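Local coordinates for ABC transporter sugar binding protein (Xanthomonas axonopodis pv. citri, PDB 3UOR) that probably binds maltose or related sugars in the periplasm and hands them to an ABC transporter for uptake, at residues D205-R210 / A370-L375; G216-A221 / E404-V409; E378-E383 / D410-K415. One frame throughout, in Å; residues are numbered along the deposited sequence.

Interaction 1: residues D205-R210 / A370-L375; sequences DDRLLR and ATPKVL
The ring of P372 is met by both R207 and L209, and most of the contact is built from these three residues. The guanidinium of R207 lies flat over the proline, whose CG stands 4.1 Å from the group's plane, over its centre. The nearest approach is R207 NH2 to P372 CA, at 3.5 Å. With CG anti to the backbone N (chi1 -165°) and the chain extended from there to NE, R207 carries its guanidinium to the proline, and the face of that group alone, through NH2 and CZ, rests on the ring. The polar end is not spent on this loop: NE forms a salt bridge with D213, within the same β-hairpin, formed by strands 209-210 and 215-216. That short antiparallel hairpin packs against the irregular segment between helices 359-364 and 377-394, where K373 is the centre of an inverse gamma turn. The turn is closed by a weak bond from V374 N to P372 O, 3.0 Å long, and brings V374 to the same side as P372. L209 answers both: its CD1 reaches P372 CB at 3.7 Å and meets V374 CG2 tip to tip at 3.9 Å. K373 points away from the hairpin, and its NZ is hydrogen-bonded to L130 O. Beyond the proline, W377 at the start of helix 377-394 packs against P372 as well as L208.

Interaction 2: residues G216-A221 / E404-V409; sequences GNFRGA and ELDQRV
D406, on helix 398-412, takes three N-H groups from the type I β turn N217-G220, gripping the turn with both carboxylate oxygens. The straightest of the three bonds is a salt bridge from R219 NE to D406 OD2, 2.7 Å long with an N-H...O angle of 170°. OD2 offers its anti lone pair here and lies in the guanidinium plane, although the two flat groups are turned 73° from one another. A bend at chi3 (-66°) turns NE onto OD2. The same oxygen also accepts the backbone N of R219 at 3.0 Å, from above the carboxylate plane. OD1 is met on its syn side by F218 N, at 2.8 Å. Two successive amides of the turn are thus fixed by one acidic side chain, which is buried and has its charge offset by R219, an arrangement that would probably favour the ionised form. The turn leads from strand 215-216 to G220, the N-cap of helix 221-235, so the aspartate ties the hairpin and the start of that helix to helix 398-412.

Packing continues outward through F218. L405 crosses obliquely over one face of its ring in a CH-π contact, CG lying 4.1 Å from the centroid, and L405 CD2 comes tightly to F218 CD1 at 3.3 Å. D406 OD1 sits at the ring's edge, near its plane. The ring of F223, from helix 221-235, meets that of F218 edge-to-face. One turn along helix 398-412 from L405, V409 places CG2 3.8 Å from F218 CE2, while its other methyl, CG1, rests 3.7 Å from G216 CA.

Interaction 3: residues E378-E383 / D410-K415; sequences ERIVQE and DEILAK
Helices 377-394 and 398-412 follow one another through a short connection and pack as an antiparallel helical hairpin; this contact lies where the first of them begins and the second ends. I412 is its centrepiece, inserted among R379, I380 and E383. Its CG2 lies over the centre of one face of the R379 guanidinium, 3.8 Å from the plane, and the two side chains run past each other in opposite directions. A bend at chi3 (77°) turns the arginine's end over the methyl. The second branch of I412 reaches the other way along helix 377-394, with CD1 3.6 Å from E383 CG, so that the glutamate contributes its CG methylene to the contact. Deeper in, I380 CG1 stands 4.1 Å from I412 CG2, and I380 CD1 meets L413 CD2 at 4.0 Å, the two chains crossing at about a right angle. L413 lies at the junction of helices 398-412 and 414-422. All these meetings are of carbon, or of a flat guanidinium face, with carbon. The two segments therefore adhere here by shape and dispersion, with charged residues lending their less polar surfaces at the exposed margin.

How the interactions relate
The three contacts adjoin one another beside the pair of helices 377-394 and 398-412, on the same side of the chain's centre. Interactions 1 and 2 are buried and share the small β-hairpin: L208 O accepts N217 N, and R207 O accepts N217 ND2, so the 205-210 and 216-221 segments hold each other. Interactions 2 and 3 share helix 398-412 and are stitched by G216 N to D410 OD1, while F218 packs on I380. Interaction 3 is only partly buried, with R379 exposed. Chemistry differs accordingly: a buried, charge-paired aspartate dominates interaction 2, whereas interactions 1 and 3 are apolar, each with an arginine face laid on carbon. L209 and L413 join these last two.

Interaction 1: residues D205-R210 / A370-L375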
loop_
_atom_site.group_PDB
_atom_site.type_symbol
_atom_site.label_atom_id
_atom_site.label_comp_id
_atom_site.label_asym_id
_atom_site.label_seq_id
_atom_site.Cartn_x
_atom_site.Cartn_y
_atom_site.Cartn_z
ATOM N N ASP A 205 2.530 13.561 12.760
ATOM C CA ASP A 205 1.997 14.806 12.223
ATOM C C ASP A 205 2.907 15.466 11.224
ATOM O O ASP A 205 2.459 16.278 10.413
ATOM C CB ASP A 205 1.743 15.800 13.348
ATOM C CG ASP A 205 0.510 15.463 14.137
ATOM O OD1 ASP A 205 -0.429 14.900 13.527
ATOM O OD2 ASP A 205 0.484 15.747 15.355
ATOM N N ASP A 206 4.192 15.156 11.292
ATOM C CA ASP A 206 5.103 15.809 10.366
ATOM C C ASP A 206 5.358 14.943 9.134
ATOM O O ASP A 206 4.974 13.779 9.083
ATOM C CB ASP A 206 6.387 16.341 11.053
ATOM C CG ASP A 206 7.271 15.238 11.610
ATOM O OD1 ASP A 206 6.833 14.070 11.597
ATOM O OD2 ASP A 206 8.411 15.547 12.050
ATOM N N ARG A 207 5.964 15.553 8.132
ATOM C CA ARG A 207 6.185 14.942 6.836
ATOM C C ARG A 207 7.604 14.334 6.814
ATOM O O ARG A 207 8.505 14.847 7.474
ATOM C CB ARG A 207 6.054 16.057 5.806
ATOM C CG ARG A 207 5.889 15.653 4.365
ATOM C CD ARG A 207 5.799 16.920 3.502
ATOM N NE ARG A 207 5.718 16.596 2.089
ATOM C CZ ARG A 207 4.735 15.888 1.552
ATOM N NH1 ARG A 207 3.746 15.449 2.319
ATOM N NH2 ARG A 207 4.732 15.631 0.247
ATOM N N LEU A 208 7.790 13.239 6.081
ATOM C CA LEU A 208 9.093 12.578 5.981
ATOM C C LEU A 208 10.117 13.337 5.129
ATOM O O LEU A 208 11.313 13.047 5.192
ATOM C CB LEU A 208 8.921 11.153 5.467
ATOM C CG LEU A 208 8.384 10.194 6.526
ATOM C CD1 LEU A 208 8.118 8.827 5.943
ATOM C CD2 LEU A 208 9.368 10.090 7.692
ATOM N N LEU A 209 9.662 14.294 4.320
ATOM C CA LEU A 209 10.581 15.192 3.599
ATOM C C LEU A 209 10.247 16.617 4.002
ATOM O O LEU A 209 9.193 16.865 4.587
ATOM C CB LEU A 209 10.416 15.046 2.082
ATOM C CG LEU A 209 10.648 13.649 1.507
ATOM C CD1 LEU A 209 10.479 13.692 -0.013
ATOM C CD2 LEU A 209 12.058 13.166 1.889
ATOM N N ARG A 210 11.122 17.560 3.692
ATOM C CA ARG A 210 10.864 18.942 4.072
ATOM C C ARG A 210 11.332 19.894 2.996
ATOM O O ARG A 210 12.052 19.503 2.073
ATOM C CB ARG A 210 11.571 19.292 5.380
ATOM C CG ARG A 210 13.101 19.132 5.288
ATOM C CD ARG A 210 13.780 19.326 6.636
ATOM N NE ARG A 210 15.206 19.062 6.528
ATOM C CZ ARG A 210 16.088 19.945 6.080
ATOM N NH1 ARG A 210 15.677 21.151 5.709
ATOM N NH2 ARG A 210 17.379 19.619 5.994
ATOM N N ALA A 370 -1.059 9.371 1.792
ATOM C CA ALA A 370 -0.119 9.271 0.681
ATOM C C ALA A 370 1.309 9.593 1.143
ATOM O O ALA A 370 1.515 10.438 2.015
ATOM C CB ALA A 370 -0.531 10.207 -0.445
ATOM N N THR A 371 2.290 8.906 0.565
ATOM C CA THR A 371 3.712 9.213 0.811
ATOM C C THR A 371 4.079 10.428 -0.031
ATOM O O THR A 371 3.371 10.734 -1.002
ATOM C CB THR A 371 4.593 8.023 0.405
ATOM O OG1 THR A 371 4.027 7.390 -0.759
ATOM C CG2 THR A 371 4.647 7.005 1.513
ATOM N N PRO A 372 5.181 11.132 0.316
ATOM C CA PRO A 372 5.540 12.336 -0.441
ATOM C C PRO A 372 5.621 12.035 -1.932
ATOM O O PRO A 372 6.131 10.998 -2.288
ATOM C CB PRO A 372 6.905 12.718 0.141
ATOM C CG PRO A 372 6.811 12.240 1.559
ATOM C CD PRO A 372 6.085 10.928 1.465
ATOM N N LYS A 373 5.083 12.904 -2.782
ATOM C CA LYS A 373 4.952 12.579 -4.199
ATOM C C LYS A 373 6.163 12.995 -5.024
ATOM O O LYS A 373 6.048 13.806 -5.941
ATOM C CB LYS A 373 3.686 13.194 -4.799
ATOM C CG LYS A 373 2.396 12.514 -4.393
ATOM C CD LYS A 373 1.638 13.434 -3.467
ATOM C CE LYS A 373 0.158 13.142 -3.467
ATOM N NZ LYS A 373 -0.551 14.437 -3.633
ATOM N N VAL A 374 7.315 12.425 -4.694
ATOM C CA VAL A 374 8.523 12.639 -5.479
ATOM C C VAL A 374 8.922 11.377 -6.215
ATOM O O VAL A 374 8.788 10.253 -5.731
ATOM C CB VAL A 374 9.685 13.114 -4.612
ATOM C CG1 VAL A 374 9.320 14.436 -3.952
ATOM C CG2 VAL A 374 10.036 12.057 -3.551
ATOM N N LEU A 375 9.389 11.589 -7.426
ATOM C CA LEU A 375 9.904 10.553 -8.294
ATOM C C LEU A 375 10.916 9.639 -7.561
ATOM O O LEU A 375 10.929 8.423 -7.754
ATOM C CB LEU A 375 10.542 11.284 -9.472
ATOM C CG LEU A 375 11.241 10.609 -10.600
ATOM C CD1 LEU A 375 11.205 11.588 -11.755
ATOM C CD2 LEU A 375 12.650 10.304 -10.152
#

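Interaction 2: residues G216-A221 / E404-V409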
loop_
_atom_site.group_PDB
_atom_site.type_symbol
_atom_site.label_atom_id
_atom_site.label_comp_id
_atom_site.label_asym_id
_atom_site.label_seq_id
_atom_site.Cartn_x
_atom_site.Cartn_y
_atom_site.Cartn_z
ATOM N N GLY A 216 15.581 15.483 3.065
ATOM C CA GLY A 216 15.027 14.465 3.935
ATOM C C GLY A 216 14.641 15.102 5.259
ATOM O O GLY A 216 15.237 16.087 5.662
ATOM N N ASN A 217 13.633 14.558 5.928
ATOM C CA ASN A 217 13.248 15.059 7.230
ATOM C C ASN A 217 13.205 13.913 8.205
ATOM O O ASN A 217 12.371 13.907 9.112
ATOM C CB ASN A 217 11.872 15.734 7.191
ATOM C CG ASN A 217 11.563 16.492 8.474
ATOM O OD1 ASN A 217 12.434 17.127 9.048
ATOM N ND2 ASN A 217 10.317 16.431 8.921
ATOM N N PHE A 218 14.100 12.947 8.027
ATOM C CA PHE A 218 14.141 11.790 8.912
ATOM C C PHE A 218 14.719 12.133 10.281
ATOM O O PHE A 218 14.493 11.417 11.264
ATOM C CB PHE A 218 14.835 10.606 8.235
ATOM C CG PHE A 218 14.071 10.079 7.043
ATOM C CD1 PHE A 218 13.166 9.040 7.186
ATOM C CD2 PHE A 218 14.227 10.655 5.796
ATOM C CE1 PHE A 218 12.439 8.558 6.099
ATOM C CE2 PHE A 218 13.514 10.187 4.705
ATOM C CZ PHE A 218 12.612 9.137 4.857
ATOM N N ARG A 219 15.424 13.257 10.356
ATOM C CA ARG A 219 15.858 13.788 11.645
ATOM C C ARG A 219 14.725 14.463 12.429
ATOM O O ARG A 219 14.904 14.876 13.586
ATOM C CB ARG A 219 17.003 14.781 11.447
ATOM C CG ARG A 219 18.375 14.107 11.274
ATOM C CD ARG A 219 19.422 15.132 10.914
ATOM N NE ARG A 219 19.157 15.715 9.606
ATOM C CZ ARG A 219 19.889 16.679 9.068
ATOM N NH1 ARG A 219 20.923 17.173 9.739
ATOM N NH2 ARG A 219 19.577 17.150 7.869
ATOM N N GLY A 220 13.568 14.607 11.792
ATOM C CA GLY A 220 12.417 15.227 12.445
ATOM C C GLY A 220 11.877 14.387 13.588
ATOM O O GLY A 220 12.177 13.188 13.679
ATOM N N ALA A 221 11.080 15.009 14.460
ATOM C CA ALA A 221 10.503 14.309 15.615
ATOM C C ALA A 221 9.695 13.068 15.245
ATOM O O ALA A 221 9.762 12.045 15.921
ATOM C CB ALA A 221 9.646 15.270 16.469
ATOM N N GLU A 404 22.433 9.970 9.193
ATOM C CA GLU A 404 22.969 9.295 8.026
ATOM C C GLU A 404 21.879 9.153 6.968
ATOM O O GLU A 404 22.130 9.373 5.789
ATOM C CB GLU A 404 23.496 7.917 8.432
ATOM C CG GLU A 404 23.962 7.083 7.268
ATOM C CD GLU A 404 24.658 5.785 7.676
ATOM O OE1 GLU A 404 24.938 5.561 8.879
ATOM O OE2 GLU A 404 24.929 4.984 6.760
ATOM N N LEU A 405 20.665 8.792 7.392
ATOM C CA LEU A 405 19.550 8.647 6.444
ATOM C C LEU A 405 19.295 9.958 5.717
ATOM O O LEU A 405 19.249 9.979 4.489
ATOM C CB LEU A 405 18.283 8.152 7.143
ATOM C CG LEU A 405 17.042 7.879 6.294
ATOM C CD1 LEU A 405 17.347 6.972 5.093
ATOM C CD2 LEU A 405 15.989 7.241 7.178
ATOM N N ASP A 406 19.156 11.054 6.463
ATOM C CA ASP A 406 19.053 12.379 5.840
ATOM C C ASP A 406 20.188 12.702 4.849
ATOM O O ASP A 406 19.934 13.284 3.779
ATOM C CB ASP A 406 18.901 13.496 6.889
ATOM C CG ASP A 406 17.433 13.737 7.270
ATOM O OD1 ASP A 406 16.537 13.182 6.587
ATOM O OD2 ASP A 406 17.174 14.493 8.232
ATOM N N GLN A 407 21.425 12.337 5.192
ATOM C CA GLN A 407 22.535 12.536 4.267
ATOM C C GLN A 407 22.285 11.776 2.980
ATOM O O GLN A 407 22.432 12.331 1.911
ATOM C CB GLN A 407 23.883 12.087 4.852
ATOM C CG GLN A 407 24.437 12.966 5.950
ATOM C CD GLN A 407 25.812 12.495 6.419
ATOM O OE1 GLN A 407 26.054 12.323 7.622
ATOM N NE2 GLN A 407 26.719 12.269 5.462
ATOM N N ARG A 408 21.925 10.499 3.078
ATOM C CA ARG A 408 21.649 9.712 1.875
ATOM C C ARG A 408 20.477 10.322 1.102
ATOM O O ARG A 408 20.521 10.444 -0.121
ATOM C CB ARG A 408 21.350 8.248 2.226
ATOM C CG ARG A 408 22.538 7.490 2.879
ATOM C CD ARG A 408 23.819 7.554 2.014
ATOM N NE ARG A 408 24.985 7.871 2.841
ATOM C CZ ARG A 408 25.708 8.981 2.734
ATOM N NH1 ARG A 408 25.417 9.870 1.809
ATOM N NH2 ARG A 408 26.731 9.195 3.546
ATOM N N VAL A 409 19.428 10.720 1.810
ATOM C CA VAL A 409 18.231 11.227 1.125
ATOM C C VAL A 409 18.519 12.576 0.457
ATOM O O VAL A 409 18.112 12.814 -0.671
ATOM C CB VAL A 409 17.014 11.293 2.069
ATOM C CG1 VAL A 409 15.800 11.961 1.372
ATOM C CG2 VAL A 409 16.660 9.871 2.549
#

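Interaction 3: residues E378-E383 / D410-K415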
loop_
_atom_site.group_PDB
_atom_site.type_symbol
_atom_site.label_atom_id
_atom_site.label_comp_id
_atom_site.label_asym_id
_atom_site.label_seq_id
_atom_site.Cartn_x
_atom_site.Cartn_y
_atom_site.Cartn_z
ATOM N N GLU A 378 10.815 5.788 -4.113
ATOM C CA GLU A 378 11.189 4.389 -3.931
ATOM C C GLU A 378 12.640 4.221 -3.484
ATOM O O GLU A 378 12.917 3.414 -2.609
ATOM C CB GLU A 378 10.931 3.570 -5.192
ATOM C CG GLU A 378 9.476 3.139 -5.316
ATOM C CD GLU A 378 9.268 2.068 -6.381
ATOM O OE1 GLU A 378 9.482 2.357 -7.581
ATOM O OE2 GLU A 378 8.887 0.934 -6.011
ATOM N N ARG A 379 13.561 4.980 -4.073
ATOM C CA ARG A 379 14.952 4.965 -3.628
ATOM C C ARG A 379 15.033 5.364 -2.151
ATOM O O ARG A 379 15.715 4.739 -1.355
ATOM C CB ARG A 379 15.795 5.931 -4.460
ATOM C CG ARG A 379 16.043 5.467 -5.893
ATOM C CD ARG A 379 16.497 6.621 -6.795
ATOM N NE ARG A 379 17.904 6.971 -6.597
ATOM C CZ ARG A 379 18.440 8.134 -6.964
ATOM N NH1 ARG A 379 17.669 9.059 -7.535
ATOM N NH2 ARG A 379 19.741 8.376 -6.756
ATOM N N ILE A 380 14.310 6.407 -1.790
ATOM C CA ILE A 380 14.325 6.882 -0.423
ATOM C C ILE A 380 13.925 5.804 0.594
ATOM O O ILE A 380 14.629 5.606 1.590
ATOM C CB ILE A 380 13.484 8.164 -0.290
ATOM C CG1 ILE A 380 14.214 9.301 -1.009
ATOM C CG2 ILE A 380 13.231 8.496 1.174
ATOM C CD1 ILE A 380 13.344 10.528 -1.304
ATOM N N VAL A 381 12.832 5.079 0.354
ATOM C CA VAL A 381 12.428 4.084 1.343
ATOM C C VAL A 381 13.359 2.904 1.373
ATOM O O VAL A 381 13.475 2.271 2.410
ATOM C CB VAL A 381 10.955 3.573 1.250
ATOM C CG1 VAL A 381 9.992 4.673 1.547
ATOM C CG2 VAL A 381 10.679 2.939 -0.073
ATOM N N GLN A 382 14.011 2.593 0.253
ATOM C CA GLN A 382 15.063 1.586 0.285
ATOM C C GLN A 382 16.200 1.999 1.223
ATOM O O GLN A 382 16.685 1.177 1.984
ATOM C CB GLN A 382 15.606 1.255 -1.111
ATOM C CG GLN A 382 14.631 0.445 -1.995
ATOM C CD GLN A 382 13.930 -0.701 -1.245
ATOM O OE1 GLN A 382 14.515 -1.347 -0.369
ATOM N NE2 GLN A 382 12.673 -0.956 -1.598
ATOM N N GLU A 383 16.642 3.253 1.168
ATOM C CA GLU A 383 17.654 3.716 2.130
ATOM C C GLU A 383 17.112 3.613 3.556
ATOM O O GLU A 383 17.807 3.152 4.451
ATOM C CB GLU A 383 18.079 5.158 1.863
ATOM C CG GLU A 383 18.770 5.357 0.519
ATOM C CD GLU A 383 20.086 4.597 0.443
ATOM O OE1 GLU A 383 20.769 4.494 1.482
ATOM O OE2 GLU A 383 20.415 4.106 -0.645
ATOM N N ASP A 410 19.279 13.426 1.135
ATOM C CA ASP A 410 19.710 14.693 0.557
ATOM C C ASP A 410 20.511 14.521 -0.736
ATOM O O ASP A 410 20.371 15.336 -1.654
ATOM C CB ASP A 410 20.492 15.510 1.596
ATOM C CG ASP A 410 19.589 16.040 2.704
ATOM O OD1 ASP A 410 18.368 15.862 2.587
ATOM O OD2 ASP A 410 20.080 16.646 3.673
ATOM N N GLU A 411 21.339 13.474 -0.816
ATOM C CA GLU A 411 22.023 13.151 -2.078
ATOM C C GLU A 411 21.041 12.687 -3.139
ATOM O O GLU A 411 21.063 13.162 -4.286
ATOM C CB GLU A 411 23.115 12.090 -1.861
ATOM C CG GLU A 411 24.104 12.530 -0.826
ATOM C CD GLU A 411 25.124 11.463 -0.485
ATOM O OE1 GLU A 411 24.884 10.284 -0.838
ATOM O OE2 GLU A 411 26.155 11.822 0.146
ATOM N N ILE A 412 20.164 11.760 -2.769
ATOM C CA ILE A 412 19.139 11.293 -3.713
ATOM C C ILE A 412 18.329 12.466 -4.297
ATOM O O ILE A 412 18.035 12.513 -5.501
ATOM C CB ILE A 412 18.222 10.246 -3.045
ATOM C CG1 ILE A 412 19.011 8.956 -2.793
ATOM C CG2 ILE A 412 17.002 9.987 -3.902
ATOM C CD1 ILE A 412 18.368 8.015 -1.833
ATOM N N LEU A 413 18.022 13.447 -3.456
ATOM C CA LEU A 413 17.185 14.575 -3.873
ATOM C C LEU A 413 17.983 15.702 -4.515
ATOM O O LEU A 413 17.427 16.756 -4.814
ATOM C CB LEU A 413 16.399 15.123 -2.671
ATOM C CG LEU A 413 15.346 14.172 -2.075
ATOM C CD1 LEU A 413 14.792 14.694 -0.753
ATOM C CD2 LEU A 413 14.224 13.956 -3.073
ATOM N N ALA A 414 19.280 15.493 -4.729
ATOM C CA ALA A 414 20.127 16.583 -5.193
ATOM C C ALA A 414 19.684 17.155 -6.525
ATOM O O ALA A 414 19.741 18.359 -6.715
ATOM C CB ALA A 414 21.604 16.141 -5.286
ATOM N N LYS A 415 19.307 16.304 -7.478
ATOM C CA LYS A 415 18.917 16.820 -8.794
ATOM C C LYS A 415 17.609 17.622 -8.680
ATOM O O LYS A 415 17.494 18.740 -9.187
ATOM C CB LYS A 415 18.740 15.682 -9.782
ATOM C CG LYS A 415 18.308 16.130 -11.161
ATOM C CD LYS A 415 18.160 14.911 -12.057
ATOM C CE LYS A 415 17.808 15.297 -13.478
ATOM N NZ LYS A 415 17.853 14.113 -14.398
#